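Local coordinates for adhesion G-protein coupled receptor G6 (Danio rerio, PDB 6V55) that probably acts as a cell-adhesion receptor that couples a calcium-binding extracellular region to G-protein signalling, with a role in myelination, at residues 176-181 against 254-259; 186-191 against 241-246; 574-579 against 680-685. All blocks are in the same frame, centred on the assembly; numbering follows the deposited sequence.

Contact 1 (176-181 against 254-259)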
ATOM      1  N   ALA A 176      24.357  -9.495  47.613  1.00 37.07           N
ATOM      2  CA  ALA A 176      22.912  -9.649  47.655  1.00 37.31           C
ATOM      3  C   ALA A 176      22.280  -8.447  48.344  1.00 39.82           C
ATOM      4  O   ALA A 176      22.798  -7.964  49.354  1.00 44.11           O
ATOM      5  CB  ALA A 176      22.514 -10.931  48.391  1.00 38.71           C
ATOM      6  N   PHE A 177      21.158  -7.977  47.807  1.00 37.07           N
ATOM      7  CA  PHE A 177      20.348  -6.963  48.476  1.00 38.46           C
ATOM      8  C   PHE A 177      19.054  -7.622  48.915  1.00 44.74           C
ATOM      9  O   PHE A 177      18.224  -7.991  48.083  1.00 46.76           O
ATOM     10  CB  PHE A 177      20.057  -5.773  47.573  1.00 35.59           C
ATOM     11  CG  PHE A 177      19.316  -4.657  48.254  1.00 36.72           C
ATOM     12  CD1 PHE A 177      19.675  -4.244  49.538  1.00 37.00           C
ATOM     13  CD2 PHE A 177      18.277  -4.005  47.605  1.00 37.50           C
ATOM     14  CE1 PHE A 177      19.008  -3.203  50.163  1.00 36.60           C
ATOM     15  CE2 PHE A 177      17.602  -2.956  48.224  1.00 39.12           C
ATOM     16  CZ  PHE A 177      17.969  -2.559  49.504  1.00 38.67           C
ATOM     17  N   GLU A 178      18.882  -7.766  50.219  1.00 48.06           N
ATOM     18  CA  GLU A 178      17.741  -8.496  50.735  1.00 48.67           C
ATOM     19  C   GLU A 178      17.301  -7.846  52.031  1.00 54.82           C
ATOM     20  O   GLU A 178      18.128  -7.354  52.801  1.00 60.85           O
ATOM     21  CB  GLU A 178      18.094  -9.967  50.951  1.00 45.54           C
ATOM     22  CG  GLU A 178      19.438 -10.127  51.596  1.00 50.32           C
ATOM     23  CD  GLU A 178      19.744 -11.554  51.937  1.00 55.86           C
ATOM     24  OE1 GLU A 178      19.286 -12.450  51.199  1.00 62.00           O
ATOM     25  OE2 GLU A 178      20.452 -11.778  52.942  1.00 53.58           O
ATOM     26  N   LYS A 179      15.991  -7.830  52.259  1.00 56.80           N
ATOM     27  CA  LYS A 179      15.428  -7.335  53.510  1.00 56.94           C
ATOM     28  C   LYS A 179      15.310  -8.514  54.479  1.00 60.93           C
ATOM     29  O   LYS A 179      14.778  -9.570  54.122  1.00 59.68           O
ATOM     30  CB  LYS A 179      14.082  -6.643  53.278  1.00 50.28           C
ATOM     31  CG  LYS A 179      14.156  -5.111  53.056  1.00 41.65           C
ATOM     32  CD  LYS A 179      14.883  -4.677  51.784  1.00 37.60           C
ATOM     33  N   THR A 180      15.839  -8.333  55.695  1.00 66.07           N
ATOM     34  CA  THR A 180      16.275  -9.435  56.553  1.00 72.10           C
ATOM     35  C   THR A 180      15.520  -9.520  57.881  1.00 74.55           C
ATOM     36  O   THR A 180      14.394  -9.023  57.993  1.00 76.97           O
ATOM     37  CB  THR A 180      17.763  -9.269  56.862  1.00 75.71           C
ATOM     38  OG1 THR A 180      17.949  -8.011  57.521  1.00 77.42           O
ATOM     39  CG2 THR A 180      18.606  -9.287  55.583  1.00 76.86           C
ATOM     40  N   SER A 181      16.138 -10.177  58.879  1.00 73.98           N
ATOM     41  CA  SER A 181      15.701 -10.045  60.271  1.00 71.51           C
ATOM     42  C   SER A 181      15.766  -8.594  60.723  1.00 70.18           C
ATOM     43  O   SER A 181      14.846  -8.094  61.379  1.00 71.93           O
ATOM     44  CB  SER A 181      16.569 -10.902  61.202  1.00 68.75           C
ATOM     45  OG  SER A 181      16.397 -12.286  60.971  1.00 68.82           O
ATOM     46  N   LYS A 254      18.745 -16.175  45.591  1.00 60.74           N
ATOM     47  CA  LYS A 254      18.929 -16.860  46.871  1.00 64.26           C
ATOM     48  C   LYS A 254      19.239 -15.912  48.031  1.00 66.48           C
ATOM     49  O   LYS A 254      18.749 -16.123  49.146  1.00 67.54           O
ATOM     50  CB  LYS A 254      20.026 -17.909  46.717  1.00 63.97           C
ATOM     51  CG  LYS A 254      20.316 -18.764  47.955  1.00 64.60           C
ATOM     52  CD  LYS A 254      21.326 -19.852  47.613  1.00 64.06           C
ATOM     53  CE  LYS A 254      22.609 -19.250  47.053  1.00 61.68           C
ATOM     54  NZ  LYS A 254      23.518 -20.251  46.462  1.00 61.18           N
ATOM     55  N   GLY A 255      20.020 -14.857  47.790  1.00 68.01           N
ATOM     56  CA  GLY A 255      20.414 -13.980  48.873  1.00 64.64           C
ATOM     57  C   GLY A 255      21.405 -14.671  49.786  1.00 63.33           C
ATOM     58  O   GLY A 255      22.174 -15.537  49.367  1.00 60.98           O
ATOM     59  N   SER A 256      21.340 -14.319  51.071  1.00 65.85           N
ATOM     60  CA  SER A 256      22.226 -14.891  52.087  1.00 69.93           C
ATOM     61  C   SER A 256      21.607 -16.160  52.675  1.00 75.58           C
ATOM     62  O   SER A 256      21.166 -16.211  53.827  1.00 79.88           O
ATOM     63  CB  SER A 256      22.506 -13.866  53.166  1.00 71.70           C
ATOM     64  OG  SER A 256      22.616 -12.569  52.625  1.00 75.14           O
ATOM     65  N   SER A 257      21.572 -17.194  51.834  1.00 77.33           N
ATOM     66  CA  SER A 257      21.089 -18.517  52.194  1.00 77.06           C
ATOM     67  C   SER A 257      22.051 -19.543  51.623  1.00 75.60           C
ATOM     68  O   SER A 257      22.761 -19.277  50.655  1.00 74.53           O
ATOM     69  CB  SER A 257      19.653 -18.774  51.693  1.00 77.91           C
ATOM     70  OG  SER A 257      18.801 -17.669  51.962  1.00 76.11           O
ATOM     71  N   SER A 258      22.077 -20.723  52.237  1.00 78.75           N
ATOM     72  CA  SER A 258      23.054 -21.734  51.857  1.00 85.03           C
ATOM     73  C   SER A 258      22.569 -22.661  50.744  1.00 88.92           C
ATOM     74  O   SER A 258      23.393 -23.157  49.964  1.00 87.46           O
ATOM     75  CB  SER A 258      23.467 -22.560  53.086  1.00 87.13           C
ATOM     76  OG  SER A 258      22.391 -22.746  53.991  1.00 88.66           O
ATOM     77  N   VAL A 259      21.262 -22.894  50.629  1.00 92.16           N
ATOM     78  CA  VAL A 259      20.768 -23.948  49.750  1.00 92.12           C
ATOM     79  C   VAL A 259      19.733 -23.421  48.764  1.00 95.94           C
ATOM     80  O   VAL A 259      19.969 -23.397  47.547  1.00 94.15           O
ATOM     81  CB  VAL A 259      20.180 -25.105  50.577  1.00 89.79           C
TER
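Gly-255 and Ala-176 are the nearest pair of CA atoms across the two segments, 5.1 Å apart, where the loop 254-259 runs beside the strand that holds Ala-176 and Glu-178. Gly-255 has a backbone conformation (phi 71°) that most residues avoid, and any CB there would run into Glu-178 OE1. Ala-176 points at the loop and rests its CB on the CA of Gly-255, 3.7 Å away. Two residues further along the strand, Glu-178 supplies the polar half of the contact and meets Ser-256 with both oxygens. The backbone N of Ser-256 donates to Glu-178 OE1 over 2.8 Å, arriving from above the carboxylate plane; this bond probably eases the burial of the carboxylate. Ser-256 OG donates to Glu-178 OE2, but at a modelled 2.3 Å, too short to trust, its share is uncertain. With its CG wedged between backbone N and carbonyl carbon (chi1 44°) and its chain extended beyond, Glu-178 reaches directly across to the loop. An inverse gamma turn is centred on Ser-256, and Ser-257 OG bonds to Lys-254 O within the loop. Further bonds from Gly-255 to Thr-165 and Ser-173 anchor it to the neighbouring strands. Phe-177 turns the other way and packs on strand 209-216 of the opposing sheet. The loop thus lies over the outer face of one sheet of a concanavalin-like beta sandwich, the fold of the pentraxin family.

Contact 2 (186-191 against 241-246)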
ATOM      1  N   LEU A 186      22.528  -4.776  52.691  1.00 46.17           N
ATOM      2  CA  LEU A 186      23.393  -5.193  51.594  1.00 38.10           C
ATOM      3  C   LEU A 186      24.322  -6.272  52.129  1.00 40.19           C
ATOM      4  O   LEU A 186      25.098  -6.024  53.057  1.00 39.62           O
ATOM      5  CB  LEU A 186      24.212  -4.022  51.054  1.00 37.71           C
ATOM      6  CG  LEU A 186      23.788  -3.370  49.745  1.00 38.29           C
ATOM      7  CD1 LEU A 186      24.799  -2.306  49.366  1.00 36.61           C
ATOM      8  CD2 LEU A 186      23.610  -4.398  48.628  1.00 36.43           C
ATOM      9  N   PHE A 187      24.234  -7.462  51.571  1.00 38.69           N
ATOM     10  CA  PHE A 187      25.135  -8.538  51.941  1.00 39.26           C
ATOM     11  C   PHE A 187      26.319  -8.477  50.985  1.00 51.52           C
ATOM     12  O   PHE A 187      26.144  -8.716  49.789  1.00 50.33           O
ATOM     13  CB  PHE A 187      24.399  -9.867  51.844  1.00 39.38           C
ATOM     14  CG  PHE A 187      25.257 -11.047  52.084  1.00 39.91           C
ATOM     15  CD1 PHE A 187      25.596 -11.408  53.385  1.00 40.74           C
ATOM     16  CD2 PHE A 187      25.716 -11.817  51.012  1.00 39.58           C
ATOM     17  CE1 PHE A 187      26.404 -12.511  53.618  1.00 44.79           C
ATOM     18  CE2 PHE A 187      26.529 -12.910  51.223  1.00 40.07           C
ATOM     19  CZ  PHE A 187      26.875 -13.268  52.527  1.00 47.11           C
ATOM     20  N   ILE A 188      27.523  -8.154  51.481  1.00 50.54           N
ATOM     21  CA  ILE A 188      28.705  -8.070  50.615  1.00 39.07           C
ATOM     22  C   ILE A 188      29.764  -9.063  51.084  1.00 45.05           C
ATOM     23  O   ILE A 188      30.248  -8.978  52.221  1.00 47.26           O
ATOM     24  CB  ILE A 188      29.299  -6.655  50.544  1.00 38.85           C
ATOM     25  CG1 ILE A 188      28.230  -5.615  50.231  1.00 38.29           C
ATOM     26  CG2 ILE A 188      30.320  -6.607  49.431  1.00 38.45           C
ATOM     27  CD1 ILE A 188      28.749  -4.196  50.160  1.00 38.07           C
ATOM     28  N   GLY A 189      30.170  -9.956  50.178  1.00 43.84           N
ATOM     29  CA  GLY A 189      31.138 -10.999  50.470  1.00 44.68           C
ATOM     30  C   GLY A 189      30.621 -11.999  51.488  1.00 44.48           C
ATOM     31  O   GLY A 189      29.971 -12.997  51.144  1.00 42.35           O
ATOM     32  N   ALA A 190      30.925 -11.730  52.756  1.00 44.63           N
ATOM     33  CA  ALA A 190      30.372 -12.478  53.870  1.00 43.59           C
ATOM     34  C   ALA A 190      29.827 -11.570  54.953  1.00 45.45           C
ATOM     35  O   ALA A 190      29.413 -12.069  56.004  1.00 48.86           O
ATOM     36  CB  ALA A 190      31.428 -13.410  54.486  1.00 42.78           C
ATOM     37  N   SER A 191      29.817 -10.260  54.737  1.00 46.01           N
ATOM     38  CA  SER A 191      29.425  -9.297  55.752  1.00 46.93           C
ATOM     39  C   SER A 191      28.037  -8.751  55.452  1.00 44.17           C
ATOM     40  O   SER A 191      27.477  -8.955  54.375  1.00 41.05           O
ATOM     41  CB  SER A 191      30.439  -8.151  55.825  1.00 49.98           C
ATOM     42  OG  SER A 191      30.569  -7.520  54.555  1.00 52.04           O
ATOM     43  N   TYR A 241      36.601  -7.492  51.564  1.00 40.92           N
ATOM     44  CA  TYR A 241      36.098  -8.364  50.516  1.00 40.44           C
ATOM     45  C   TYR A 241      36.264  -7.753  49.135  1.00 39.64           C
ATOM     46  O   TYR A 241      36.265  -6.535  48.954  1.00 39.31           O
ATOM     47  CB  TYR A 241      34.630  -8.707  50.751  1.00 40.35           C
ATOM     48  CG  TYR A 241      34.445  -9.437  52.048  1.00 44.14           C
ATOM     49  CD1 TYR A 241      34.888 -10.748  52.194  1.00 43.76           C
ATOM     50  CD2 TYR A 241      33.860  -8.804  53.148  1.00 47.40           C
ATOM     51  CE1 TYR A 241      34.733 -11.422  53.401  1.00 46.11           C
ATOM     52  CE2 TYR A 241      33.702  -9.466  54.355  1.00 47.38           C
ATOM     53  CZ  TYR A 241      34.139 -10.775  54.471  1.00 49.12           C
ATOM     54  OH  TYR A 241      33.987 -11.436  55.667  1.00 54.82           O
ATOM     55  N   THR A 242      36.390  -8.636  48.159  1.00 39.68           N
ATOM     56  CA  THR A 242      36.449  -8.282  46.753  1.00 42.35           C
ATOM     57  C   THR A 242      35.465  -9.186  46.030  1.00 39.33           C
ATOM     58  O   THR A 242      35.421 -10.391  46.297  1.00 40.49           O
ATOM     59  CB  THR A 242      37.878  -8.466  46.208  1.00 44.76           C
ATOM     60  OG1 THR A 242      38.799  -7.681  46.985  1.00 40.78           O
ATOM     61  CG2 THR A 242      37.975  -8.075  44.740  1.00 37.81           C
ATOM     62  N   LEU A 243      34.660  -8.617  45.146  1.00 37.47           N
ATOM     63  CA  LEU A 243      33.715  -9.429  44.393  1.00 37.07           C
ATOM     64  C   LEU A 243      34.440 -10.027  43.192  1.00 36.72           C
ATOM     65  O   LEU A 243      34.939  -9.286  42.343  1.00 36.26           O
ATOM     66  CB  LEU A 243      32.517  -8.580  43.970  1.00 36.47           C
ATOM     67  CG  LEU A 243      31.837  -7.776  45.089  1.00 36.74           C
ATOM     68  CD1 LEU A 243      30.691  -6.925  44.553  1.00 36.10           C
ATOM     69  CD2 LEU A 243      31.354  -8.702  46.188  1.00 37.39           C
ATOM     70  N   GLN A 244      34.516 -11.356  43.126  1.00 36.97           N
ATOM     71  CA  GLN A 244      35.317 -11.989  42.090  1.00 36.73           C
ATOM     72  C   GLN A 244      34.598 -11.997  40.743  1.00 41.52           C
ATOM     73  O   GLN A 244      33.401 -11.710  40.630  1.00 40.81           O
ATOM     74  CB  GLN A 244      35.682 -13.419  42.476  1.00 37.78           C
ATOM     75  CG  GLN A 244      37.070 -13.588  43.118  1.00 40.20           C
ATOM     76  CD  GLN A 244      38.241 -13.150  42.225  1.00 44.79           C
ATOM     77  OE1 GLN A 244      38.205 -13.287  40.994  1.00 37.01           O
ATOM     78  NE2 GLN A 244      39.300 -12.636  42.858  1.00 48.52           N
ATOM     79  N   SER A 245      35.364 -12.354  39.711  1.00 43.16           N
ATOM     80  CA  SER A 245      34.889 -12.417  38.338  1.00 41.75           C
ATOM     81  C   SER A 245      33.914 -13.573  38.129  1.00 36.60           C
ATOM     82  O   SER A 245      33.769 -14.473  38.970  1.00 36.04           O
ATOM     83  CB  SER A 245      36.061 -12.590  37.374  1.00 45.92           C
ATOM     84  OG  SER A 245      36.537 -11.345  36.905  1.00 50.54           O
ATOM     85  N   GLY A 246      33.247 -13.519  36.973  1.00 34.43           N
ATOM     86  CA  GLY A 246      32.586 -14.664  36.372  1.00 39.92           C
ATOM     87  C   GLY A 246      31.410 -15.231  37.131  1.00 46.34           C
ATOM     88  O   GLY A 246      31.211 -16.451  37.132  1.00 50.97           O
TER
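The ring of Tyr-241 lies with one face over the turn 189-190. Ala-190 N sits 3.7 Å above the centre of that face, and Gly-189 CA is displaced toward the rim, 4.0 Å from Tyr-241 CG. Ile-188 O and Ser-191 OG approach the ring obliquely, near CD2 and CE2. At the phenol end, the CB of Ala-190 comes to 3.4 Å from Tyr-241 OH. A CB on Gly-189 would run into the ring carbon CG, and the positive phi of this residue (65°) also suits glycine. Tyr-241 has its CB directed toward the turn and its CG beside the backbone N (chi1 -61°), which carries the ring over Gly-189 and Ala-190. The covered element is a beta hairpin with a two-residue loop, Gly-189 and Ala-190: Ile-188 and Ser-191 exchange a reciprocal pair of backbone hydrogen bonds where strands 185-188 and 191-194 join, at the margin of a five-stranded sheet in the pentraxin-type sandwich. Ser-191 OG adds a bond to Ile-188 O at 2.8 Å, in the carbonyl plane, and this oxygen therefore accepts two donors from one residue. No hydrogen bond links the two segments. Deeper in, Leu-243 crosses Ile-188 at about a right angle, its CD2 touching Ile-188 CG2 at 4.0 Å. Ile-188 also packs on Ile-222 of strand 221-226 in the other sheet, while the backbone of Leu-243 bonds to Leu-143.

Contact 3 (574-579 against 680-685)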
ATOM      1  N   ASP A 574     -13.056 -10.069 -30.923  1.00 42.03           N
ATOM      2  CA  ASP A 574     -14.407  -9.523 -30.916  1.00 46.59           C
ATOM      3  C   ASP A 574     -14.445  -8.069 -30.461  1.00 44.70           C
ATOM      4  O   ASP A 574     -15.378  -7.343 -30.831  1.00 44.27           O
ATOM      5  CB  ASP A 574     -15.325 -10.389 -30.050  1.00 54.95           C
ATOM      6  CG  ASP A 574     -16.175 -11.337 -30.884  1.00 62.79           C
ATOM      7  OD1 ASP A 574     -15.751 -11.638 -32.028  1.00 64.43           O
ATOM      8  OD2 ASP A 574     -17.248 -11.781 -30.402  1.00 65.38           O
ATOM      9  N   ALA A 575     -13.441  -7.621 -29.704  1.00 45.24           N
ATOM     10  CA  ALA A 575     -13.386  -6.216 -29.310  1.00 44.79           C
ATOM     11  C   ALA A 575     -13.006  -5.321 -30.485  1.00 44.60           C
ATOM     12  O   ALA A 575     -13.592  -4.246 -30.672  1.00 45.81           O
ATOM     13  CB  ALA A 575     -12.405  -6.039 -28.153  1.00 43.54           C
ATOM     14  N   GLN A 576     -12.055  -5.769 -31.304  1.00 41.16           N
ATOM     15  CA  GLN A 576     -11.589  -4.968 -32.426  1.00 39.55           C
ATOM     16  C   GLN A 576     -12.610  -4.879 -33.548  1.00 42.57           C
ATOM     17  O   GLN A 576     -12.618  -3.864 -34.256  1.00 42.47           O
ATOM     18  CB  GLN A 576     -10.298  -5.546 -33.004  1.00 35.40           C
ATOM     19  CG  GLN A 576      -9.232  -5.814 -32.012  1.00 27.90           C
ATOM     20  CD  GLN A 576      -7.992  -6.383 -32.656  1.00 25.63           C
ATOM     21  OE1 GLN A 576      -7.499  -5.856 -33.657  1.00 26.11           O
ATOM     22  NE2 GLN A 576      -7.467  -7.459 -32.078  1.00 26.29           N
ATOM     23  N   LYS A 577     -13.476  -5.909 -33.704  1.00 44.12           N
ATOM     24  CA  LYS A 577     -14.279  -6.109 -34.920  1.00 42.65           C
ATOM     25  C   LYS A 577     -15.256  -4.968 -35.178  1.00 42.67           C
ATOM     26  O   LYS A 577     -15.384  -4.510 -36.319  1.00 43.13           O
ATOM     27  CB  LYS A 577     -15.039  -7.440 -34.853  1.00 44.57           C
ATOM     28  CG  LYS A 577     -15.444  -7.979 -36.246  1.00 53.01           C
ATOM     29  CD  LYS A 577     -16.009  -9.425 -36.223  1.00 59.50           C
ATOM     30  CE  LYS A 577     -17.336  -9.570 -35.450  1.00 60.54           C
ATOM     31  NZ  LYS A 577     -18.547  -9.594 -36.341  1.00 59.26           N
ATOM     32  N   ASP A 578     -15.861  -4.427 -34.130  1.00 46.33           N
ATOM     33  CA  ASP A 578     -16.743  -3.284 -34.295  1.00 50.43           C
ATOM     34  C   ASP A 578     -15.990  -1.971 -34.498  1.00 44.22           C
ATOM     35  O   ASP A 578     -16.526  -1.062 -35.137  1.00 45.37           O
ATOM     36  CB  ASP A 578     -17.668  -3.186 -33.080  1.00 60.69           C
ATOM     37  CG  ASP A 578     -18.935  -3.997 -33.252  1.00 67.77           C
ATOM     38  OD1 ASP A 578     -20.002  -3.521 -32.797  1.00 72.35           O
ATOM     39  OD2 ASP A 578     -18.859  -5.094 -33.861  1.00 67.68           O
ATOM     40  N   ALA A 579     -14.766  -1.848 -33.986  1.00 38.24           N
ATOM     41  CA  ALA A 579     -14.019  -0.599 -34.078  1.00 31.04           C
ATOM     42  C   ALA A 579     -12.966  -0.577 -35.179  1.00 24.14           C
ATOM     43  O   ALA A 579     -12.318   0.461 -35.349  1.00 24.05           O
ATOM     44  CB  ALA A 579     -13.327  -0.290 -32.748  1.00 29.24           C
ATOM     45  N   THR A 680      -3.115  -8.892 -36.914  1.00 32.65           N
ATOM     46  CA  THR A 680      -4.069  -8.976 -38.015  1.00 33.66           C
ATOM     47  C   THR A 680      -5.517  -8.813 -37.588  1.00 30.37           C
ATOM     48  O   THR A 680      -6.410  -9.023 -38.410  1.00 29.38           O
ATOM     49  CB  THR A 680      -3.926 -10.305 -38.764  1.00 36.47           C
ATOM     50  OG1 THR A 680      -4.601 -11.344 -38.038  1.00 38.45           O
ATOM     51  CG2 THR A 680      -2.459 -10.672 -38.967  1.00 37.79           C
ATOM     52  N   GLY A 681      -5.781  -8.414 -36.347  1.00 30.57           N
ATOM     53  CA  GLY A 681      -7.152  -8.422 -35.850  1.00 27.94           C
ATOM     54  C   GLY A 681      -8.025  -7.279 -36.338  1.00 28.03           C
ATOM     55  O   GLY A 681      -9.219  -7.256 -36.018  1.00 26.87           O
ATOM     56  N   LEU A 682      -7.459  -6.310 -37.047  1.00 31.10           N
ATOM     57  CA  LEU A 682      -8.242  -5.232 -37.632  1.00 29.67           C
ATOM     58  C   LEU A 682      -8.734  -5.565 -39.039  1.00 26.98           C
ATOM     59  O   LEU A 682      -9.448  -4.750 -39.639  1.00 27.53           O
ATOM     60  CB  LEU A 682      -7.415  -3.927 -37.655  1.00 25.56           C
ATOM     61  CG  LEU A 682      -6.855  -3.307 -36.354  1.00 19.99           C
ATOM     62  CD1 LEU A 682      -5.807  -2.249 -36.666  1.00 12.77           C
ATOM     63  CD2 LEU A 682      -7.964  -2.702 -35.498  1.00 13.67           C
ATOM     64  N   PHE A 683      -8.386  -6.735 -39.577  1.00 21.92           N
ATOM     65  CA  PHE A 683      -8.673  -7.074 -40.966  1.00 24.12           C
ATOM     66  C   PHE A 683      -9.525  -8.337 -41.072  1.00 26.37           C
ATOM     67  O   PHE A 683      -9.323  -9.178 -41.959  1.00 29.16           O
ATOM     68  CB  PHE A 683      -7.381  -7.239 -41.763  1.00 24.55           C
ATOM     69  CG  PHE A 683      -6.495  -6.025 -41.759  1.00 20.57           C
ATOM     70  CD1 PHE A 683      -5.469  -5.903 -40.823  1.00 16.73           C
ATOM     71  CD2 PHE A 683      -6.678  -5.009 -42.697  1.00 16.88           C
ATOM     72  CE1 PHE A 683      -4.645  -4.795 -40.816  1.00 13.56           C
ATOM     73  CE2 PHE A 683      -5.848  -3.891 -42.693  1.00 17.15           C
ATOM     74  CZ  PHE A 683      -4.831  -3.788 -41.743  1.00 14.23           C
ATOM     75  N   GLN A 684     -10.505  -8.469 -40.184  1.00 26.29           N
ATOM     76  CA  GLN A 684     -11.356  -9.650 -40.155  1.00 31.04           C
ATOM     77  C   GLN A 684     -12.354  -9.647 -41.310  1.00 31.36           C
ATOM     78  O   GLN A 684     -12.925  -8.609 -41.660  1.00 30.04           O
ATOM     79  CB  GLN A 684     -12.089  -9.725 -38.819  1.00 32.33           C
ATOM     80  CG  GLN A 684     -11.124  -9.779 -37.652  1.00 35.72           C
ATOM     81  CD  GLN A 684     -11.820  -9.882 -36.327  1.00 41.53           C
ATOM     82  OE1 GLN A 684     -12.856 -10.531 -36.215  1.00 46.09           O
ATOM     83  NE2 GLN A 684     -11.239  -9.277 -35.299  1.00 42.21           N
ATOM     84  N   ASP A 685     -12.547 -10.823 -41.905  1.00 32.18           N
ATOM     85  CA  ASP A 685     -13.404 -11.011 -43.074  1.00 32.33           C
ATOM     86  C   ASP A 685     -14.160 -12.317 -42.865  1.00 35.71           C
ATOM     87  O   ASP A 685     -13.548 -13.393 -42.866  1.00 36.71           O
ATOM     88  CB  ASP A 685     -12.570 -11.054 -44.356  1.00 30.92           C
ATOM     89  CG  ASP A 685     -13.375 -10.772 -45.621  1.00 33.52           C
ATOM     90  OD1 ASP A 685     -14.596 -11.038 -45.670  1.00 35.53           O
ATOM     91  OD2 ASP A 685     -12.762 -10.293 -46.601  1.00 34.46           O
TER
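Gln-576 and Lys-577 of helix 573-593 meet the loop 680-685 through Gly-681, Leu-682 and Gln-684, with no hydrogen bond between the segments. The amide of Gln-576 lies against the peptide that follows Gly-681, its OE1 3.1 Å from Gly-681 C. Leu-682 brings CD2 to 3.7 Å from Gln-576 OE1. Gly-681 leaves room for this amide, since a CB there would clash with Gln-576 NE2. Beside this pair, Gln-684 lies athwart Lys-577, so that Gln-684 OE1 touches the methylene CD of Lys-577 at 3.3 Å, while the lysine chain bends at chi3 (65°) and carries NZ off from the loop.

A second shell fixes the two amides. Gln-576 NE2 donates to Ser-571 O, just ahead of the helix, which gives the amide a definite orientation and leaves OE1 toward the loop. Gln-684 NE2 donates to Gly-681 O over 2.9 Å, with an N-H...O angle of 158°, and also to Glu-573 O at the start of the helix, thus tying helix and loop together. With an alanine at Gln-684, the carbonyls of Gly-681 and Glu-573 would probably lose this shared donor and a gap would open beside the Lys-577 methylenes. The loop itself is shaped by a type I beta turn from Thr-680 to Phe-683, closed by the bond from Phe-683 N to Thr-680 O.

Farther out, Asp-685 bonds to Gln-739 and Trp-745 within the GPS motif, consistent with a GAIN domain in which helices pack against a beta-rich part. Leu-682 rests on Ala-583 and Leu-584 of helix 573-593, Ala-579 faces helix 534-550, and Phe-683 sets its ring edge-to-face with Phe-677 of strand 671-677.

Overall arrangement
Contacts 1 and 2 belong to the same pentraxin-family domain, with centres about 13 Å apart, and contact 2 is nested along the chain inside the loop closed by contact 1. They join through neighbouring strands 173-180 and 185-188: Ala-176 O lies 2.7 Å from Phe-187 N, a probable hydrogen bond, and Ser-256 also packs against the Phe-187 ring. Contact 3 follows later in the chain and lies on the other side of its centre, about 93 Å from contact 1 and about 94 Å from contact 2 between centres. None of the three supplies a ligand to the calcium ion, which is bound by Glu-53, Asp-61, Asp-98, Ser-100 and Val-101 of the CUB domain.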